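Local coordinates for DUF574 domain-containing protein (Thermobifida fusca, PDB 2QE6) that binds S-adenosylmethionine and is probably a methyltransferase of the Rossmann-like class, although its substrate is not known, at residues 27-31 with 58-62; 62-66 with 90-94; 128-133 with 146-152. The protein carries 1 engineered substitution. One frame throughout, in Å; residues are numbered along the deposited sequence.

Interaction 1 (27-31 with 58-62). With SAM (S-adenosylmethionine), chain F.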
loop_
_atom_site.group_PDB
_atom_site.type_symbol
_atom_site.label_atom_id
_atom_site.label_comp_id
_atom_site.label_asym_id
_atom_site.label_seq_id
_atom_site.Cartn_x
_atom_site.Cartn_y
_atom_site.Cartn_z
ATOM N N TYR A 27 -5.629 1.921 10.216
ATOM C CA TYR A 27 -4.368 1.219 9.955
ATOM C C TYR A 27 -3.284 1.859 10.799
ATOM O O TYR A 27 -2.500 1.175 11.417
ATOM C CB TYR A 27 -4.061 1.321 8.480
ATOM C CG TYR A 27 -2.873 0.579 8.011
ATOM C CD1 TYR A 27 -2.915 -0.777 7.802
ATOM C CD2 TYR A 27 -1.704 1.245 7.718
ATOM C CE1 TYR A 27 -1.772 -1.487 7.331
ATOM C CE2 TYR A 27 -0.567 0.559 7.247
ATOM C CZ TYR A 27 -0.619 -0.814 7.056
ATOM O OH TYR A 27 0.479 -1.507 6.581
ATOM N N ASP A 28 -3.287 3.177 10.896
ATOM C CA ASP A 28 -2.337 3.875 11.765
ATOM C C ASP A 28 -2.478 3.405 13.243
ATOM O O ASP A 28 -1.509 3.134 13.933
ATOM C CB ASP A 28 -2.612 5.357 11.704
ATOM C CG ASP A 28 -1.560 6.139 12.415
ATOM O OD1 ASP A 28 -0.425 6.062 11.915
ATOM O OD2 ASP A 28 -1.865 6.749 13.468
ATOM N N ALA A 29 -3.712 3.339 13.716
ATOM C CA ALA A 29 -4.028 2.832 15.044
ATOM C C ALA A 29 -3.496 1.384 15.197
ATOM O O ALA A 29 -2.874 1.059 16.191
ATOM C CB ALA A 29 -5.563 2.908 15.276
ATOM N N LEU A 30 -3.731 0.516 14.213
ATOM C CA LEU A 30 -3.194 -0.850 14.252
ATOM C C LEU A 30 -1.683 -0.904 14.427
ATOM O O LEU A 30 -1.194 -1.779 15.130
ATOM C CB LEU A 30 -3.563 -1.643 13.017
ATOM C CG LEU A 30 -5.018 -2.066 12.948
ATOM C CD1 LEU A 30 -5.302 -2.755 11.609
ATOM C CD2 LEU A 30 -5.400 -2.993 14.139
ATOM N N LEU A 31 -0.975 0.011 13.767
ATOM C CA LEU A 31 0.490 0.147 13.892
ATOM C C LEU A 31 0.985 0.881 15.125
ATOM O O LEU A 31 2.185 0.992 15.319
ATOM C CB LEU A 31 1.068 0.819 12.627
ATOM C CG LEU A 31 0.820 0.015 11.345
ATOM C CD1 LEU A 31 1.226 0.807 10.085
ATOM C CD2 LEU A 31 1.570 -1.323 11.429
ATOM N N ALA A 58 -0.627 -6.157 9.824
ATOM C CA ALA A 58 -0.255 -4.811 9.437
ATOM C C ALA A 58 1.223 -4.649 9.568
ATOM O O ALA A 58 1.844 -4.061 8.693
ATOM C CB ALA A 58 -0.973 -3.741 10.301
ATOM N N ILE A 59 1.796 -5.124 10.673
ATOM C CA ILE A 59 3.259 -5.082 10.835
ATOM C C ILE A 59 3.970 -5.793 9.659
ATOM O O ILE A 59 4.909 -5.255 9.052
ATOM C CB ILE A 59 3.694 -5.640 12.198
ATOM C CG1 ILE A 59 3.174 -4.722 13.331
ATOM C CG2 ILE A 59 5.244 -5.698 12.312
ATOM C CD1 ILE A 59 3.170 -5.397 14.728
ATOM N N GLU A 60 3.521 -6.997 9.331
ATOM C CA GLU A 60 4.136 -7.739 8.252
ATOM C C GLU A 60 3.988 -7.012 6.916
ATOM O O GLU A 60 4.855 -7.122 6.069
ATOM C CB GLU A 60 3.545 -9.141 8.128
ATOM C CG GLU A 60 3.954 -10.071 9.266
ATOM C CD GLU A 60 5.455 -10.227 9.452
ATOM O OE1 GLU A 60 6.239 -10.104 8.472
ATOM O OE2 GLU A 60 5.845 -10.509 10.608
ATOM N N ASN A 61 2.887 -6.296 6.726
ATOM C CA ASN A 61 2.680 -5.519 5.502
ATOM C C ASN A 61 3.670 -4.361 5.418
ATOM O O ASN A 61 4.277 -4.120 4.368
ATOM C CB ASN A 61 1.228 -5.036 5.438
ATOM C CG ASN A 61 0.886 -4.443 4.126
ATOM O OD1 ASN A 61 0.975 -5.090 3.084
ATOM N ND2 ASN A 61 0.464 -3.203 4.158
ATOM N N ARG A 62 3.893 -3.682 6.536
ATOM C CA ARG A 62 4.942 -2.656 6.563
ATOM C C ARG A 62 6.329 -3.220 6.328
ATOM O O ARG A 62 7.097 -2.619 5.613
ATOM C CB ARG A 62 4.928 -1.872 7.872
ATOM C CG ARG A 62 3.634 -1.096 8.046
ATOM C CD ARG A 62 3.331 -0.223 6.837
ATOM N NE ARG A 62 4.416 0.744 6.619
ATOM C CZ ARG A 62 4.330 1.834 5.862
ATOM N NH1 ARG A 62 3.211 2.123 5.213
ATOM N NH2 ARG A 62 5.386 2.647 5.764
HETATM N N SAM F . -0.089 1.613 1.568
HETATM C CA SAM F . 0.068 1.666 3.074
HETATM C C SAM F . 0.636 0.352 3.563
HETATM O O SAM F . 1.291 0.309 4.599
HETATM O OXT SAM F . 0.418 -0.693 2.936
HETATM C CB SAM F . -1.218 1.916 3.885
HETATM C CG SAM F . -2.300 0.828 3.788
HETATM S SD SAM F . -3.895 1.221 4.580
HETATM C CE SAM F . -3.416 2.857 5.186
HETATM C "C5'" SAM F . -4.736 1.742 3.070
HETATM C "C4'" SAM F . -4.595 3.174 2.537
HETATM O "O4'" SAM F . -5.166 3.251 1.227
HETATM C "C3'" SAM F . -5.334 4.231 3.373
HETATM O "O3'" SAM F . -4.477 5.305 3.718
HETATM C "C2'" SAM F . -6.511 4.699 2.532
HETATM O "O2'" SAM F . -6.971 6.025 2.822
HETATM C "C1'" SAM F . -5.937 4.458 1.140
HETATM N N9 SAM F . -7.016 4.312 0.162
HETATM C C8 SAM F . -8.011 3.338 0.087
HETATM N N7 SAM F . -8.787 3.600 -0.998
HETATM C C5 SAM F . -8.281 4.716 -1.613
HETATM C C6 SAM F . -8.674 5.400 -2.773
HETATM N N6 SAM F . -9.765 4.973 -3.467
HETATM N N1 SAM F . -7.932 6.509 -3.142
HETATM C C2 SAM F . -6.816 6.948 -2.402
HETATM N N3 SAM F . -6.433 6.273 -1.246
HETATM C C4 SAM F . -7.164 5.168 -0.886
#
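Ala58 turns its methyl group toward the 27-31 segment, where Tyr27 and Leu31 close on it. Ala58 CB lies 3.8 Å from Tyr27 CE1, and Leu31 CD2 approaches the same Ala58 CB to 3.7 Å. At the next residue, Leu31 CD2 also reaches Ile59, 4.2 Å from its CG1. Asn61 then brings the polar part of the contact. Its ND2 donates a nearly straight bond to Tyr27 OH (3.0 Å, N-H...O angle 170°), with the hydroxyl in the amide plane although amide and phenol ring stand 82° apart. The same Asn61 ND2 makes a weak bond of 2.8 Å to OXT of S-adenosylmethionine, while Asn61 OD1 is bonded to Thr195 OG1, so both ends of the amide are engaged, which should hold its rotation. Arg62, bent at its middle torsions, lays CG against Leu31 CD1 and sets CD at the edge of the Tyr27 ring. Its NH1 bonds the ligand O at 2.7 Å, and Tyr27 OH adds a weak bond of 2.8 Å to that ligand O; the carboxylate is thus gripped by three side chains. With CG of Tyr27 anti to the backbone N (chi1 -175°), the ring passes under the methionine moiety, the ligand SD lying 3.6 Å above its plane toward the rim, where the sulfonium charge may gain from the pi cloud. A phenylalanine in place of Tyr27 would probably leave Asn61 ND2 without its straightest acceptor and the ligand O with one bond fewer. Helix 54-75 packs beside helix 23-30; Leu30 touches Ala44 and Cys48 of helix 38-48, and Asn61 reaches Thr195 on strand 191-197.

Interaction 2 (62-66 with 90-94); sequences RKVLV and TVQNT. With SAM (S-adenosylmethionine), chain F.
The loop that follows strand 80-84, part of the S-adenosylmethionine site, backs the guanidinium of Arg62 on helix 54-75 and fixes how it is turned. Thr90 CG2 sits over the centre of the group, 3.4 Å above its plane, and Leu65 CD1 covers the opposite face nearer the rim. At the edge, Arg62 NH2 donates to the backbone O of Gln92 at 3.1 Å (N-H...O angle 141°); the oxygen lies in the guanidinium plane, but NH2 stands well above the plane of the carbonyl. Two waters in the same guanidinium plane complete the grip: one takes a bond from Arg62 NH2 and links it to Asn93 OD1 and the Thr94 N, the other joins Arg62 NE to Gln92 O. The loop is braced from within. Thr90 OG1 accepts from Gln92 N at 3.1 Å, an ST turn, and Thr90 N donates almost straight to Asn93 OD1 at 2.9 Å (175°). The Thr90 torsion (chi1 69°) allows both tasks, placing the hydroxyl for the turn and the methyl against the arginine. Farther along the helix, Val66 CG2 packs 3.6 Å from Gln92 OE1, and Leu65 CD2 lies 3.8 Å from Thr94 OG1, itself bonded to Asp83. A loop after the first strand that borders the cofactor, here with Gly85 O bonded to the ligand, is typical of Rossmann-fold methyltransferases.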
loop_
_atom_site.group_PDB
_atom_site.type_symbol
_atom_site.label_atom_id
_atom_site.label_comp_id
_atom_site.label_asym_id
_atom_site.label_seq_id
_atom_site.Cartn_x
_atom_site.Cartn_y
_atom_site.Cartn_z
ATOM N N ARG A 62 3.893 -3.682 6.536
ATOM C CA ARG A 62 4.942 -2.656 6.563
ATOM C C ARG A 62 6.329 -3.220 6.328
ATOM O O ARG A 62 7.097 -2.619 5.613
ATOM C CB ARG A 62 4.928 -1.872 7.872
ATOM C CG ARG A 62 3.634 -1.096 8.046
ATOM C CD ARG A 62 3.331 -0.223 6.837
ATOM N NE ARG A 62 4.416 0.744 6.619
ATOM C CZ ARG A 62 4.330 1.834 5.862
ATOM N NH1 ARG A 62 3.211 2.123 5.213
ATOM N NH2 ARG A 62 5.386 2.647 5.764
ATOM N N LYS A 63 6.650 -4.351 6.938
ATOM C CA LYS A 63 7.932 -4.999 6.706
ATOM C C LYS A 63 8.110 -5.430 5.227
ATOM O O LYS A 63 9.186 -5.303 4.694
ATOM C CB LYS A 63 8.112 -6.215 7.631
ATOM C CG LYS A 63 8.344 -5.929 9.140
ATOM C CD LYS A 63 8.305 -7.273 9.873
ATOM C CE LYS A 63 8.797 -7.261 11.280
ATOM N NZ LYS A 63 8.498 -8.630 11.864
ATOM N N VAL A 64 7.079 -5.956 4.555
ATOM C CA VAL A 64 7.252 -6.300 3.138
ATOM C C VAL A 64 7.338 -5.059 2.264
ATOM O O VAL A 64 7.987 -5.086 1.223
ATOM C CB VAL A 64 6.133 -7.263 2.587
ATOM C CG1 VAL A 64 4.856 -6.549 2.354
ATOM C CG2 VAL A 64 6.604 -7.950 1.326
ATOM N N LEU A 65 6.683 -3.977 2.672
ATOM C CA LEU A 65 6.805 -2.706 1.972
ATOM C C LEU A 65 8.276 -2.310 1.941
ATOM O O LEU A 65 8.812 -1.960 0.896
ATOM C CB LEU A 65 5.980 -1.601 2.644
ATOM C CG LEU A 65 6.015 -0.167 2.075
ATOM C CD1 LEU A 65 4.727 0.505 2.532
ATOM C CD2 LEU A 65 7.263 0.631 2.514
ATOM N N VAL A 66 8.918 -2.380 3.095
ATOM C CA VAL A 66 10.338 -2.002 3.196
ATOM C C VAL A 66 11.238 -2.911 2.336
ATOM O O VAL A 66 12.088 -2.430 1.563
ATOM C CB VAL A 66 10.810 -2.011 4.678
ATOM C CG1 VAL A 66 12.330 -1.891 4.755
ATOM C CG2 VAL A 66 10.146 -0.868 5.494
ATOM N N THR A 90 4.879 6.262 9.038
ATOM C CA THR A 90 5.376 5.289 10.006
ATOM C C THR A 90 6.812 5.647 10.264
ATOM O O THR A 90 7.310 6.635 9.741
ATOM C CB THR A 90 5.336 3.852 9.473
ATOM O OG1 THR A 90 6.317 3.724 8.431
ATOM C CG2 THR A 90 3.944 3.493 8.969
ATOM N N VAL A 91 7.499 4.832 11.052
ATOM C CA VAL A 91 8.912 5.083 11.323
ATOM C C VAL A 91 9.841 4.699 10.128
ATOM O O VAL A 91 11.015 5.056 10.145
ATOM C CB VAL A 91 9.356 4.396 12.663
ATOM C CG1 VAL A 91 8.522 4.952 13.859
ATOM C CG2 VAL A 91 9.229 2.881 12.569
ATOM N N GLN A 92 9.321 3.987 9.112
ATOM C CA GLN A 92 10.060 3.700 7.850
ATOM C C GLN A 92 9.155 3.841 6.637
ATOM O O GLN A 92 8.452 2.896 6.269
ATOM C CB GLN A 92 10.597 2.269 7.810
ATOM C CG GLN A 92 11.895 2.030 8.545
ATOM C CD GLN A 92 12.372 0.592 8.384
ATOM O OE1 GLN A 92 11.671 -0.345 8.768
ATOM N NE2 GLN A 92 13.551 0.412 7.805
ATOM N N ASN A 93 9.184 5.000 5.996
ATOM C CA ASN A 93 8.308 5.255 4.859
ATOM C C ASN A 93 9.040 4.966 3.563
ATOM O O ASN A 93 10.286 4.910 3.528
ATOM C CB ASN A 93 7.834 6.712 4.857
ATOM C CG ASN A 93 7.048 7.076 6.095
ATOM O OD1 ASN A 93 6.014 6.477 6.369
ATOM N ND2 ASN A 93 7.529 8.056 6.842
ATOM N N THR A 94 8.260 4.840 2.496
ATOM C CA THR A 94 8.771 4.533 1.145
ATOM C C THR A 94 9.968 5.344 0.713
ATOM O O THR A 94 10.981 4.760 0.332
ATOM C CB THR A 94 7.664 4.680 0.121
ATOM O OG1 THR A 94 6.606 3.813 0.517
ATOM C CG2 THR A 94 8.144 4.326 -1.303
HETATM N N SAM F . -0.089 1.613 1.568
HETATM C CA SAM F . 0.068 1.666 3.074
HETATM C C SAM F . 0.636 0.352 3.563
HETATM O O SAM F . 1.291 0.309 4.599
HETATM O OXT SAM F . 0.418 -0.693 2.936
HETATM C CB SAM F . -1.218 1.916 3.885
HETATM C CG SAM F . -2.300 0.828 3.788
HETATM S SD SAM F . -3.895 1.221 4.580
HETATM C CE SAM F . -3.416 2.857 5.186
HETATM C "C5'" SAM F . -4.736 1.742 3.070
HETATM C "C4'" SAM F . -4.595 3.174 2.537
HETATM O "O4'" SAM F . -5.166 3.251 1.227
HETATM C "C3'" SAM F . -5.334 4.231 3.373
HETATM O "O3'" SAM F . -4.477 5.305 3.718
HETATM C "C2'" SAM F . -6.511 4.699 2.532
HETATM O "O2'" SAM F . -6.971 6.025 2.822
HETATM C "C1'" SAM F . -5.937 4.458 1.140
HETATM N N9 SAM F . -7.016 4.312 0.162
HETATM C C8 SAM F . -8.011 3.338 0.087
HETATM N N7 SAM F . -8.787 3.600 -0.998
HETATM C C5 SAM F . -8.281 4.716 -1.613
HETATM C C6 SAM F . -8.674 5.400 -2.773
HETATM N N6 SAM F . -9.765 4.973 -3.467
HETATM N N1 SAM F . -7.932 6.509 -3.142
HETATM C C2 SAM F . -6.816 6.948 -2.402
HETATM N N3 SAM F . -6.433 6.273 -1.246
HETATM C C4 SAM F . -7.164 5.168 -0.886
HETATM O O HOH W 1 5.476 4.722 3.736
HETATM O O HOH W 2 7.459 0.624 7.403
#

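Interaction 3 (128-133 with 146-152)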
loop_
_atom_site.group_PDB
_atom_site.type_symbol
_atom_site.label_atom_id
_atom_site.label_comp_id
_atom_site.label_asym_id
_atom_site.label_seq_id
_atom_site.Cartn_x
_atom_site.Cartn_y
_atom_site.Cartn_z
ATOM N N PRO A 128 13.017 17.857 -2.105
ATOM C CA PRO A 128 12.590 18.167 -3.457
ATOM C C PRO A 128 12.245 16.926 -4.258
ATOM O O PRO A 128 11.639 17.063 -5.309
ATOM C CB PRO A 128 13.815 18.856 -4.062
ATOM C CG PRO A 128 14.967 18.316 -3.322
ATOM C CD PRO A 128 14.474 18.028 -1.935
ATOM N N ASN A 129 12.641 15.743 -3.788
ATOM C CA ASN A 129 12.355 14.481 -4.520
ATOM C C ASN A 129 11.202 13.703 -3.998
ATOM O O ASN A 129 11.005 12.547 -4.394
ATOM C CB ASN A 129 13.577 13.580 -4.541
ATOM C CG ASN A 129 14.752 14.226 -5.270
ATOM O OD1 ASN A 129 15.883 13.813 -5.102
ATOM N ND2 ASN A 129 14.480 15.261 -6.060
ATOM N N THR A 130 10.421 14.312 -3.114
ATOM C CA THR A 130 9.288 13.600 -2.530
ATOM C C THR A 130 8.110 14.558 -2.469
ATOM O O THR A 130 8.258 15.709 -2.091
ATOM C CB THR A 130 9.657 13.045 -1.132
ATOM O OG1 THR A 130 10.907 12.338 -1.204
ATOM C CG2 THR A 130 8.609 12.111 -0.623
ATOM N N ALA A 131 6.947 14.105 -2.897
ATOM C CA ALA A 131 5.752 14.940 -2.946
ATOM C C ALA A 131 4.575 14.099 -2.458
ATOM O O ALA A 131 4.666 12.874 -2.458
ATOM C CB ALA A 131 5.502 15.428 -4.376
ATOM N N VAL A 132 3.520 14.768 -1.992
ATOM C CA VAL A 132 2.317 14.113 -1.489
ATOM C C VAL A 132 1.082 14.862 -1.977
ATOM O O VAL A 132 1.089 16.067 -2.057
ATOM C CB VAL A 132 2.316 13.999 0.070
ATOM C CG1 VAL A 132 2.351 15.348 0.738
ATOM C CG2 VAL A 132 1.106 13.155 0.566
ATOM N N PHE A 133 0.021 14.150 -2.326
ATOM C CA PHE A 133 -1.237 14.828 -2.585
ATOM C C PHE A 133 -2.449 13.949 -2.334
ATOM O O PHE A 133 -2.354 12.712 -2.239
ATOM C CB PHE A 133 -1.254 15.487 -3.983
ATOM C CG PHE A 133 -1.271 14.525 -5.148
ATOM C CD1 PHE A 133 -0.083 14.039 -5.696
ATOM C CD2 PHE A 133 -2.478 14.164 -5.750
ATOM C CE1 PHE A 133 -0.105 13.175 -6.809
ATOM C CE2 PHE A 133 -2.512 13.322 -6.865
ATOM C CZ PHE A 133 -1.322 12.822 -7.390
ATOM N N HIS A 146 -1.642 14.704 -12.673
ATOM C CA HIS A 146 -1.449 15.671 -11.595
ATOM C C HIS A 146 -0.061 16.343 -11.723
ATOM O O HIS A 146 0.917 15.670 -12.090
ATOM C CB HIS A 146 -1.620 14.941 -10.238
ATOM C CG HIS A 146 -1.781 15.861 -9.072
ATOM N ND1 HIS A 146 -0.721 16.536 -8.507
ATOM C CD2 HIS A 146 -2.884 16.250 -8.389
ATOM C CE1 HIS A 146 -1.162 17.295 -7.520
ATOM N NE2 HIS A 146 -2.472 17.132 -7.422
ATOM N N PRO A 147 0.026 17.679 -11.475
ATOM C CA PRO A 147 1.312 18.379 -11.559
ATOM C C PRO A 147 2.448 17.764 -10.741
ATOM O O PRO A 147 3.604 17.859 -11.150
ATOM C CB PRO A 147 0.998 19.802 -11.050
ATOM C CG PRO A 147 -0.401 19.785 -10.570
ATOM C CD PRO A 147 -1.079 18.602 -11.151
ATOM N N ASP A 148 2.134 17.146 -9.604
ATOM C CA ASP A 148 3.167 16.516 -8.773
ATOM C C ASP A 148 3.675 15.290 -9.491
ATOM O O ASP A 148 4.890 15.073 -9.524
ATOM C CB ASP A 148 2.679 16.165 -7.361
ATOM C CG ASP A 148 2.510 17.397 -6.454
ATOM O OD1 ASP A 148 3.180 18.434 -6.656
ATOM O OD2 ASP A 148 1.705 17.318 -5.509
ATOM N N VAL A 149 2.759 14.520 -10.101
ATOM C CA VAL A 149 3.144 13.379 -10.935
ATOM C C VAL A 149 3.937 13.807 -12.158
ATOM O O VAL A 149 5.034 13.276 -12.393
ATOM C CB VAL A 149 1.929 12.506 -11.319
ATOM C CG1 VAL A 149 2.304 11.464 -12.347
ATOM C CG2 VAL A 149 1.425 11.837 -10.086
ATOM N N ARG A 150 3.419 14.781 -12.907
ATOM C CA ARG A 150 4.070 15.182 -14.158
ATOM C C ARG A 150 5.438 15.816 -13.950
ATOM O O ARG A 150 6.343 15.597 -14.751
ATOM C CB ARG A 150 3.144 16.060 -15.014
ATOM C CG ARG A 150 1.939 15.238 -15.528
ATOM C CD ARG A 150 1.601 15.482 -16.991
ATOM N NE ARG A 150 0.828 16.714 -17.137
ATOM C CZ ARG A 150 -0.283 16.863 -17.864
ATOM N NH1 ARG A 150 -0.798 15.862 -18.571
ATOM N NH2 ARG A 150 -0.883 18.048 -17.893
ATOM N N ARG A 151 5.614 16.541 -12.851
ATOM C CA ARG A 151 6.916 17.128 -12.560
ATOM C C ARG A 151 7.902 16.165 -11.880
ATOM O O ARG A 151 9.090 16.456 -11.840
ATOM C CB ARG A 151 6.766 18.403 -11.729
ATOM C CG ARG A 151 6.611 18.178 -10.244
ATOM C CD ARG A 151 6.177 19.460 -9.499
ATOM N NE ARG A 151 5.953 19.154 -8.078
ATOM C CZ ARG A 151 6.917 19.022 -7.157
ATOM N NH1 ARG A 151 8.203 19.204 -7.477
ATOM N NH2 ARG A 151 6.591 18.726 -5.896
HETATM N N MSE A 152 7.424 15.033 -11.362
HETATM C CA MSE A 152 8.277 14.091 -10.608
HETATM C C MSE A 152 8.596 12.793 -11.330
HETATM O O MSE A 152 9.671 12.244 -11.154
HETATM C CB MSE A 152 7.591 13.701 -9.295
HETATM C CG MSE A 152 7.490 14.840 -8.311
HETATM SE SE MSE A 152 9.150 15.067 -7.382
HETATM C CE MSE A 152 8.227 15.367 -5.711
#
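Phe133 and His146 stack where strand 130-134, at one border of the Rossmann-like sheet, meets helix 147-152 on the crossover toward strand 160-163. The short segments run nearly antiparallel, their axes 9.0 Å apart at 160°. Aromatic contact dominates: the two rings lie face to face, almost directly over one another, centroids of Phe133 and His146 3.5 Å apart and planes 12° from parallel. Pro147 CD covers the other face of the imidazole, while Val149 CG2 meets the edge of the phenyl ring, 3.9 Å from Phe133 CE1. With CG of Phe133 between the backbone N and the carbonyl carbon (chi1 69°), the ring turns its face to the imidazole. Apolar and mixed packing is lighter: Ala131 CB faces Asp148 CG and Arg151 NH2, and the selenium of selenomethionine Met152 rests 3.8 Å from Pro128 O. Polar bonds of the helix-side side chains run within the 146-152 segment. His146 ND1, at the N-cap, accepts from Asp148 N, which lies close to the imidazole plane, at 3.1 Å. Arg151 NE forms a salt bridge with Asp148 OD1 at 3.2 Å, reaching that oxygen on its anti side.

How the interactions relate
Interactions 1 and 2 are one continuous site: they share Arg62 and helix 54-75, their centres lie 9 Å apart, and Leu31 CD1 packs on Thr90 CG2 where they touch. Interaction 1 places groups directly against the cofactor's carboxylate and sulfur; interaction 2 is largely the second shell, fixing the arginine from behind with backbone and water bonds. Interaction 3 stands apart, its centre 25 Å and 20 Å from the other two, on strand 130-134 at one edge of the central sheet. All three are partly buried, yet their chemistry differs: polar ligand binding nearer the centre of the molecule, aromatic stacking with no hydrogen bond between segments farther out.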